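Local coordinates for OmpA family protein (Klebsiella pneumoniae subsp. pneumoniae, PDB 7RJJ) that probably binds peptidoglycan through its C-terminal OmpA-like domain, which holds D-alanine in its ligand pocket, at residues A[64-67]-A[68-71]; A[89-92]-A[93-97]; A[58-61]-A[62-65]; A[72-75]-A[76-80]. All coordinates share one frame; numbering follows the deposited sequence.

Interactions 3, 1 and 4 follow one another along helix 57-77, and interaction 2 forms the turn that leaves strand 86-90, next to the first two. Interactions 1, 3 and 4 are all partly buried, interaction 1 nearest the chain centre and packed on the sheet; interaction 2 is a surface contact. Chemistry changes along the helix: N60 and L63 of interaction 3 and R67 of interaction 1 meet D-alanine, whereas 72-80, with its centre about 21 Å from that of interaction 3, carries an arginine-aspartate network. A weak bond from S64, shared by interactions 1 and 3, to G92 and a hydrogen bond from N60 to E93 join the helix to interaction 2.

Interaction 1 of 4, residues A[64-67]-A[68-71]; sequences SLKR and AESV. With DAL (D-alanine), chain C.
A68 N donates to S64 O at 3.2 Å, the first of four i to i-4 backbone bonds along this stretch of alpha-helix. The residue just before it, R67, carries the ligand chemistry. Its CG stands anti to the carbonyl carbon (chi1 -74°), and the chain then runs extended to NE, sending the guanidinium back toward the N-terminal end of the helix. There its edge faces the carboxylate of D-alanine: NH1 of R67 donates to OXT of the ligand at 3.0 Å and NH2 of R67 to O at 2.8 Å, one nitrogen for each oxygen. K19 O and H50 O also accept from NH2 and NH1, which should hold the group against rotation. D52 binds the same D-alanine, so an Asp and an Arg share the ligand, consistent with the way OmpA-like domains hold peptidoglycan peptides. E69 N reaches L65 O at 2.9 Å, and the E69 side chain, extended beyond CG, runs back alongside that turn, with CG 3.3 Å from L65 O. S70 N bonds to K66 O, likewise at 2.9 Å; its OG turns to W20 O, and W20 also receives K66 in a cation-pi contact. V71 N closes the series on R67 O at 3.2 Å, with CG2 of V71 leaning over the same oxygen at 3.6 Å. Helix 57-77 is the crossover of a beta-alpha-beta unit: A68 lies against V47 of strand 43-49 and V88 of strand 86-90, while V71 touches V47 and also V112 and I114 of strand 112-117.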
# COMPACT_ATOMS: atom_id res chain seq x y z
N SER A 64 6.82 -3.10 -6.43
CA SER A 64 5.93 -2.09 -5.80
C SER A 64 4.47 -2.42 -6.13
O SER A 64 3.60 -2.27 -5.26
CB SER A 64 6.30 -0.69 -6.22
OG SER A 64 5.93 -0.41 -7.58
N LEU A 65 4.22 -2.89 -7.34
CA LEU A 65 2.83 -3.19 -7.76
C LEU A 65 2.37 -4.47 -7.06
O LEU A 65 1.20 -4.51 -6.63
CB LEU A 65 2.81 -3.30 -9.28
CG LEU A 65 1.45 -3.19 -9.95
CD1 LEU A 65 0.78 -1.85 -9.63
CD2 LEU A 65 1.62 -3.37 -11.45
N LYS A 66 3.25 -5.47 -6.91
CA LYS A 66 2.84 -6.72 -6.22
C LYS A 66 2.51 -6.41 -4.75
O LYS A 66 1.61 -7.06 -4.19
CB LYS A 66 3.90 -7.82 -6.33
CG LYS A 66 4.09 -8.40 -7.73
CD LYS A 66 4.90 -9.67 -7.76
CE LYS A 66 4.94 -10.31 -9.13
NZ LYS A 66 5.72 -11.57 -9.14
N ARG A 67 3.17 -5.42 -4.17
CA ARG A 67 2.92 -5.06 -2.75
C ARG A 67 1.53 -4.43 -2.64
O ARG A 67 0.83 -4.73 -1.67
CB ARG A 67 4.00 -4.12 -2.23
CG ARG A 67 5.32 -4.84 -1.98
CD ARG A 67 6.49 -3.93 -1.67
NE ARG A 67 7.58 -4.78 -1.21
CZ ARG A 67 8.85 -4.41 -1.05
NH1 ARG A 67 9.25 -3.18 -1.32
NH2 ARG A 67 9.72 -5.31 -0.61
N ALA A 68 1.19 -3.57 -3.59
CA ALA A 68 -0.14 -2.93 -3.60
C ALA A 68 -1.19 -4.04 -3.79
O ALA A 68 -2.18 -4.03 -3.07
CB ALA A 68 -0.22 -1.89 -4.68
N GLU A 69 -0.89 -5.03 -4.62
CA GLU A 69 -1.85 -6.15 -4.85
C GLU A 69 -2.01 -6.99 -3.57
O GLU A 69 -3.14 -7.45 -3.33
CB GLU A 69 -1.42 -6.99 -6.04
CG GLU A 69 -1.54 -6.25 -7.36
CD GLU A 69 -0.94 -6.99 -8.54
OE1 GLU A 69 -0.25 -8.00 -8.33
OE2 GLU A 69 -1.15 -6.53 -9.68
N SER A 70 -0.93 -7.22 -2.81
CA SER A 70 -1.03 -8.02 -1.55
C SER A 70 -1.98 -7.32 -0.57
O SER A 70 -2.80 -8.01 0.07
CB SER A 70 0.31 -8.26 -0.91
OG SER A 70 1.12 -9.12 -1.70
N VAL A 71 -1.84 -6.00 -0.42
CA VAL A 71 -2.71 -5.19 0.49
C VAL A 71 -4.14 -5.18 -0.07
O VAL A 71 -5.06 -5.44 0.71
CB VAL A 71 -2.14 -3.78 0.71
CG1 VAL A 71 -3.10 -2.86 1.44
CG2 VAL A 71 -0.81 -3.84 1.44
N DAL C . 14.35 -2.73 -3.43
CA DAL C . 14.21 -3.90 -2.51
CB DAL C . 14.41 -5.18 -3.28
C DAL C . 12.84 -3.85 -1.82
O DAL C . 12.39 -4.85 -1.26
OXT DAL C . 12.16 -2.82 -1.78

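Interaction 2 of 4, residues A[89-92]-A[93-97]; sequences QGYG and ESRPI
Y91 and S94 close a type II' beta turn as the chain leaves strand 86-90. Y91 O is gripped twice by S94: the backbone N of S94 donates to it at 3.1 Å, and OG of S94 donates at a short 2.5 Å, in the carbonyl plane and on a lone pair. OG gets there by standing between its own backbone N and carbonyl carbon (chi1 64°), and it also lies at the edge of the Y91 ring, 3.6 Å from CB of Y91. Just past the turn, R95 runs extended across the tyrosine at a slant. CE1 of Y91 sits over the centre of one guanidinium face, 3.4 Å from CZ of R95, while the two planes are inclined by 37°; the arginine thus packs by its flat face against one ring carbon and not in a parallel stack. The Y91 ring also meets H50, almost parallel to it. G92 takes the second place of the turn with a positive phi of 59°, which favours glycine, and its N makes a weak hydrogen bond to S64 OG. E93 follows at the third place and turns its carboxylate to ND2 of N60, which places the turn behind a first-shell residue of the D-alanine site. A water spans the outgoing chain, donating to G92 O at 2.7 Å and accepting from R95 N at 2.6 Å.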
# COMPACT_ATOMS: atom_id res chain seq x y z
N GLN A 89 -1.52 0.88 -7.82
CA GLN A 89 -0.49 1.76 -8.41
C GLN A 89 0.89 1.36 -7.89
O GLN A 89 0.95 0.84 -6.77
CB GLN A 89 -0.80 3.19 -7.97
CG GLN A 89 0.17 4.25 -8.47
CD GLN A 89 -0.21 5.62 -7.94
OE1 GLN A 89 -0.94 5.76 -6.97
NE2 GLN A 89 0.34 6.65 -8.56
N GLY A 90 1.92 1.53 -8.70
CA GLY A 90 3.29 1.25 -8.23
C GLY A 90 4.17 2.46 -8.49
O GLY A 90 4.07 3.02 -9.57
N TYR A 91 4.91 2.89 -7.48
CA TYR A 91 5.89 4.00 -7.62
C TYR A 91 7.31 3.46 -7.68
O TYR A 91 8.25 4.26 -7.82
CB TYR A 91 5.80 4.98 -6.46
CG TYR A 91 4.66 5.96 -6.55
CD1 TYR A 91 4.81 7.15 -7.24
CD2 TYR A 91 3.45 5.70 -5.96
CE1 TYR A 91 3.78 8.06 -7.33
CE2 TYR A 91 2.40 6.60 -6.04
CZ TYR A 91 2.57 7.79 -6.71
OH TYR A 91 1.54 8.69 -6.79
N GLY A 92 7.50 2.15 -7.50
CA GLY A 92 8.88 1.62 -7.50
C GLY A 92 9.68 2.28 -6.39
O GLY A 92 9.13 2.45 -5.28
N GLU A 93 10.92 2.68 -6.70
CA GLU A 93 11.83 3.32 -5.70
C GLU A 93 11.76 4.84 -5.81
O GLU A 93 12.52 5.52 -5.09
CB GLU A 93 13.27 2.89 -5.99
CG GLU A 93 13.77 3.40 -7.33
CD GLU A 93 15.03 2.76 -7.87
OE1 GLU A 93 15.29 1.57 -7.56
OE2 GLU A 93 15.76 3.46 -8.60
N SER A 94 10.86 5.36 -6.65
CA SER A 94 10.84 6.81 -6.96
C SER A 94 10.46 7.72 -5.78
O SER A 94 10.93 8.87 -5.83
CB SER A 94 9.94 7.07 -8.14
OG SER A 94 8.60 6.74 -7.83
N ARG A 95 9.69 7.27 -4.77
CA ARG A 95 9.27 8.25 -3.71
C ARG A 95 9.50 7.77 -2.29
O ARG A 95 8.56 7.57 -1.52
CB ARG A 95 7.79 8.61 -3.86
CG ARG A 95 7.53 9.36 -5.15
CD ARG A 95 6.19 10.01 -5.12
NE ARG A 95 6.00 10.64 -6.40
CZ ARG A 95 4.90 11.25 -6.77
NH1 ARG A 95 3.87 11.33 -5.93
NH2 ARG A 95 4.83 11.78 -7.97
N PRO A 96 10.77 7.71 -1.85
CA PRO A 96 11.09 7.32 -0.48
C PRO A 96 10.52 8.29 0.57
O PRO A 96 10.34 9.48 0.26
CB PRO A 96 12.63 7.33 -0.47
CG PRO A 96 13.02 8.28 -1.58
CD PRO A 96 11.96 8.06 -2.64
N ILE A 97 10.18 7.75 1.76
CA ILE A 97 9.71 8.56 2.93
C ILE A 97 10.86 8.60 3.94
O ILE A 97 10.80 9.40 4.90
CB ILE A 97 8.43 7.99 3.56
CG1 ILE A 97 8.63 6.54 4.05
CG2 ILE A 97 7.26 8.11 2.61
CD1 ILE A 97 7.56 6.04 4.99
O HOH W 1 8.77 4.91 -4.12

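Interaction 3 of 4, residues A[58-61]-A[62-65]; sequences KANQ and LLSL. With DAL (D-alanine), chain C.
S64 bends its hydroxyl back one turn of the helix to Q61: OG stands between the backbone N and the carbonyl carbon (chi1 73°) and donates to Q61 O at 2.6 Å. L65 N donates to the same oxygen at 3.1 Å, and both donors come from one face of the carbonyl plane, so Q61 O carries an intrahelical side-chain bond beside its regular helical one. The Q61 side chain takes another course: CG is anti to the backbone N, the chain kinks at chi2 (59°), and the amide ends with NE2 on G90 O. N60 points to the other flank. Its OD1 accepts from the amino group of D-alanine at 2.9 Å, while ND2 of N60 is spent on E93 OE1 and V54 O, which fixes the amide flip and leaves the oxygen turned to the ligand. One turn on, L63 brings CD2 to 3.5 Å from O of D-alanine, an apolar wall beside the carboxylate. Beneath these side chains L63 N meets A59 O at 2.9 Å and S64 N meets N60 O at 2.8 Å. This is the N-terminal part of helix 57-77, where the carboxylate of E56 takes the N-H groups of K58 and A59; N60, L63 and S64 pack on T51 in the loop after strand 43-49, and Q61 faces the end of strand 86-90.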
# COMPACT_ATOMS: atom_id res chain seq x y z
N LYS A 58 13.38 -1.20 -12.81
CA LYS A 58 12.26 -1.94 -13.45
C LYS A 58 11.79 -3.05 -12.50
O LYS A 58 10.56 -3.23 -12.37
CB LYS A 58 12.71 -2.50 -14.81
CG LYS A 58 11.61 -3.08 -15.68
CD LYS A 58 10.56 -2.06 -16.10
CE LYS A 58 9.54 -2.60 -17.07
NZ LYS A 58 10.16 -3.01 -18.35
N ALA A 59 12.73 -3.76 -11.87
CA ALA A 59 12.35 -4.84 -10.93
C ALA A 59 11.54 -4.24 -9.77
O ALA A 59 10.49 -4.81 -9.40
CB ALA A 59 13.58 -5.56 -10.44
N ASN A 60 11.99 -3.09 -9.26
CA ASN A 60 11.30 -2.41 -8.13
C ASN A 60 9.91 -1.95 -8.59
O ASN A 60 9.00 -1.98 -7.77
CB ASN A 60 12.16 -1.28 -7.56
CG ASN A 60 13.31 -1.80 -6.73
OD1 ASN A 60 13.19 -2.83 -6.06
ND2 ASN A 60 14.43 -1.09 -6.74
N GLN A 61 9.74 -1.58 -9.86
CA GLN A 61 8.39 -1.16 -10.30
C GLN A 61 7.43 -2.34 -10.13
O GLN A 61 6.35 -2.16 -9.50
CB GLN A 61 8.41 -0.66 -11.74
CG GLN A 61 7.04 -0.30 -12.28
CD GLN A 61 6.36 0.76 -11.45
OE1 GLN A 61 7.01 1.62 -10.86
NE2 GLN A 61 5.04 0.74 -11.44
N LEU A 62 7.79 -3.51 -10.66
CA LEU A 62 6.92 -4.72 -10.55
C LEU A 62 6.70 -5.04 -9.07
O LEU A 62 5.54 -5.30 -8.69
CB LEU A 62 7.56 -5.90 -11.28
CG LEU A 62 6.79 -7.22 -11.21
CD1 LEU A 62 5.42 -7.10 -11.87
CD2 LEU A 62 7.58 -8.35 -11.86
N LEU A 63 7.78 -5.06 -8.28
CA LEU A 63 7.68 -5.36 -6.83
C LEU A 63 6.70 -4.40 -6.15
O LEU A 63 5.86 -4.89 -5.37
CB LEU A 63 9.07 -5.25 -6.20
CG LEU A 63 9.11 -5.42 -4.68
CD1 LEU A 63 8.44 -6.71 -4.26
CD2 LEU A 63 10.54 -5.36 -4.17
N SER A 64 6.82 -3.10 -6.43
CA SER A 64 5.93 -2.09 -5.80
C SER A 64 4.47 -2.42 -6.13
O SER A 64 3.60 -2.27 -5.26
CB SER A 64 6.30 -0.69 -6.22
OG SER A 64 5.93 -0.41 -7.58
N LEU A 65 4.22 -2.89 -7.34
CA LEU A 65 2.83 -3.19 -7.76
C LEU A 65 2.37 -4.47 -7.06
O LEU A 65 1.20 -4.51 -6.63
CB LEU A 65 2.81 -3.30 -9.28
CG LEU A 65 1.45 -3.19 -9.95
CD1 LEU A 65 0.78 -1.85 -9.63
CD2 LEU A 65 1.62 -3.37 -11.45
N DAL C . 14.35 -2.73 -3.43
CA DAL C . 14.21 -3.90 -2.51
CB DAL C . 14.41 -5.18 -3.28
C DAL C . 12.84 -3.85 -1.82
O DAL C . 12.39 -4.85 -1.26
OXT DAL C . 12.16 -2.82 -1.78

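Interaction 4 of 4, residues A[72-75]-A[76-80]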
# COMPACT_ATOMS: atom_id res chain seq x y z
N ARG A 72 -4.30 -4.97 -1.38
CA ARG A 72 -5.66 -5.01 -1.98
C ARG A 72 -6.29 -6.36 -1.64
O ARG A 72 -7.41 -6.38 -1.08
CB ARG A 72 -5.62 -4.84 -3.50
CG ARG A 72 -6.95 -5.08 -4.20
CD ARG A 72 -6.78 -5.32 -5.68
NE ARG A 72 -6.05 -6.56 -5.90
CZ ARG A 72 -5.39 -6.88 -7.00
NH1 ARG A 72 -5.33 -6.03 -8.01
NH2 ARG A 72 -4.75 -8.03 -7.07
N ASP A 73 -5.56 -7.45 -1.90
CA ASP A 73 -6.07 -8.83 -1.67
C ASP A 73 -6.48 -9.01 -0.20
O ASP A 73 -7.52 -9.64 0.05
CB ASP A 73 -5.04 -9.89 -2.06
CG ASP A 73 -4.74 -10.02 -3.54
OD1 ASP A 73 -5.33 -9.27 -4.34
OD2 ASP A 73 -3.89 -10.88 -3.87
N TRP A 74 -5.68 -8.48 0.73
CA TRP A 74 -6.03 -8.64 2.16
C TRP A 74 -7.34 -7.89 2.46
O TRP A 74 -8.25 -8.44 3.07
CB TRP A 74 -4.89 -8.15 3.06
CG TRP A 74 -5.08 -8.47 4.51
CD1 TRP A 74 -4.58 -9.55 5.19
CD2 TRP A 74 -5.83 -7.71 5.47
NE1 TRP A 74 -4.94 -9.49 6.50
CE2 TRP A 74 -5.73 -8.39 6.70
CE3 TRP A 74 -6.59 -6.53 5.41
CZ2 TRP A 74 -6.34 -7.91 7.87
CZ3 TRP A 74 -7.19 -6.06 6.56
CH2 TRP A 74 -7.07 -6.75 7.77
N MSE A 75 -7.42 -6.64 2.00
CA MSE A 75 -8.59 -5.82 2.27
C MSE A 75 -9.84 -6.46 1.67
O MSE A 75 -10.91 -6.46 2.29
CB MSE A 75 -8.41 -4.42 1.69
CG MSE A 75 -7.27 -3.64 2.28
SE MSE A 75 -7.59 -3.15 4.15
CE MSE A 75 -5.78 -2.58 4.63
N ARG A 76 -9.71 -7.06 0.50
CA ARG A 76 -10.88 -7.66 -0.19
C ARG A 76 -11.25 -8.99 0.47
O ARG A 76 -12.42 -9.16 0.79
CB ARG A 76 -10.55 -7.88 -1.67
CG ARG A 76 -11.59 -8.64 -2.47
CD ARG A 76 -10.95 -9.11 -3.76
NE ARG A 76 -9.91 -10.09 -3.54
CZ ARG A 76 -8.89 -10.32 -4.36
NH1 ARG A 76 -8.75 -9.62 -5.47
NH2 ARG A 76 -8.00 -11.25 -4.06
N ASP A 77 -10.28 -9.85 0.68
CA ASP A 77 -10.56 -11.23 1.16
C ASP A 77 -10.72 -11.27 2.69
O ASP A 77 -11.66 -11.94 3.16
CB ASP A 77 -9.47 -12.19 0.66
CG ASP A 77 -9.43 -12.32 -0.86
OD1 ASP A 77 -10.44 -11.96 -1.51
OD2 ASP A 77 -8.39 -12.76 -1.39
N THR A 78 -9.84 -10.60 3.43
CA THR A 78 -9.93 -10.59 4.92
C THR A 78 -10.85 -9.45 5.39
O THR A 78 -11.53 -9.65 6.42
CB THR A 78 -8.54 -10.49 5.54
OG1 THR A 78 -7.81 -11.63 5.07
CG2 THR A 78 -8.55 -10.48 7.05
N GLY A 79 -10.90 -8.33 4.65
CA GLY A 79 -11.71 -7.15 5.05
C GLY A 79 -13.05 -7.05 4.34
O GLY A 79 -13.82 -6.07 4.66
N ASP A 80 -13.38 -8.09 3.52
CA ASP A 80 -14.69 -8.13 2.81
C ASP A 80 -15.00 -6.81 2.10
O ASP A 80 -16.19 -6.44 2.04
CB ASP A 80 -15.84 -8.51 3.75
CG ASP A 80 -15.78 -9.95 4.22
OD1 ASP A 80 -14.71 -10.36 4.74
OD2 ASP A 80 -16.79 -10.66 4.03
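D73 OD1 draws in two arginines, R76 from the next turn of the helix and R72 from the residue before. R72 grips it side-on, NE of R72 at 3.2 Å and NH2 of R72 at 3.1 Å from D73 OD1, both within the guanidinium plane and from one face of the carboxylate. R76 NH2 comes to 3.3 Å of D73 OD1, but the oxygen lies well out of that guanidinium plane, so this salt bridge rests on charge alone. The in-plane bonds of R76 go to D77 instead: NE of R76 meets D77 OD1 at 2.8 Å, from above the carboxylate plane, and NH2 donates to OD2. Both arginines have CG anti to the backbone N and a bend at chi3, which lays them side by side, guanidinium planes 23° apart, with the carboxylate of D73 held by both. R76 NH1 has a further salt bridge to D83. The network covers a flank near the C-terminal end of the crossover helix of the beta-alpha-beta unit, where M75, a selenomethionine, packs on L34 and I37 of helix 27-38 and on F86. W74 O accepts twice, from T78 N at 2.7 Å and from G79 N at 3.1 Å, as the chain nears the end of the helix. D80 then turns to a positive phi of 48°. T78 lies across the indole of W74, its CB 3.8 Å from the centre of the W74 five-membered ring and 11° off the normal, a CH-pi contact, with CG2 of T78 reaching over CE2 and CZ2, onto the six-membered ring.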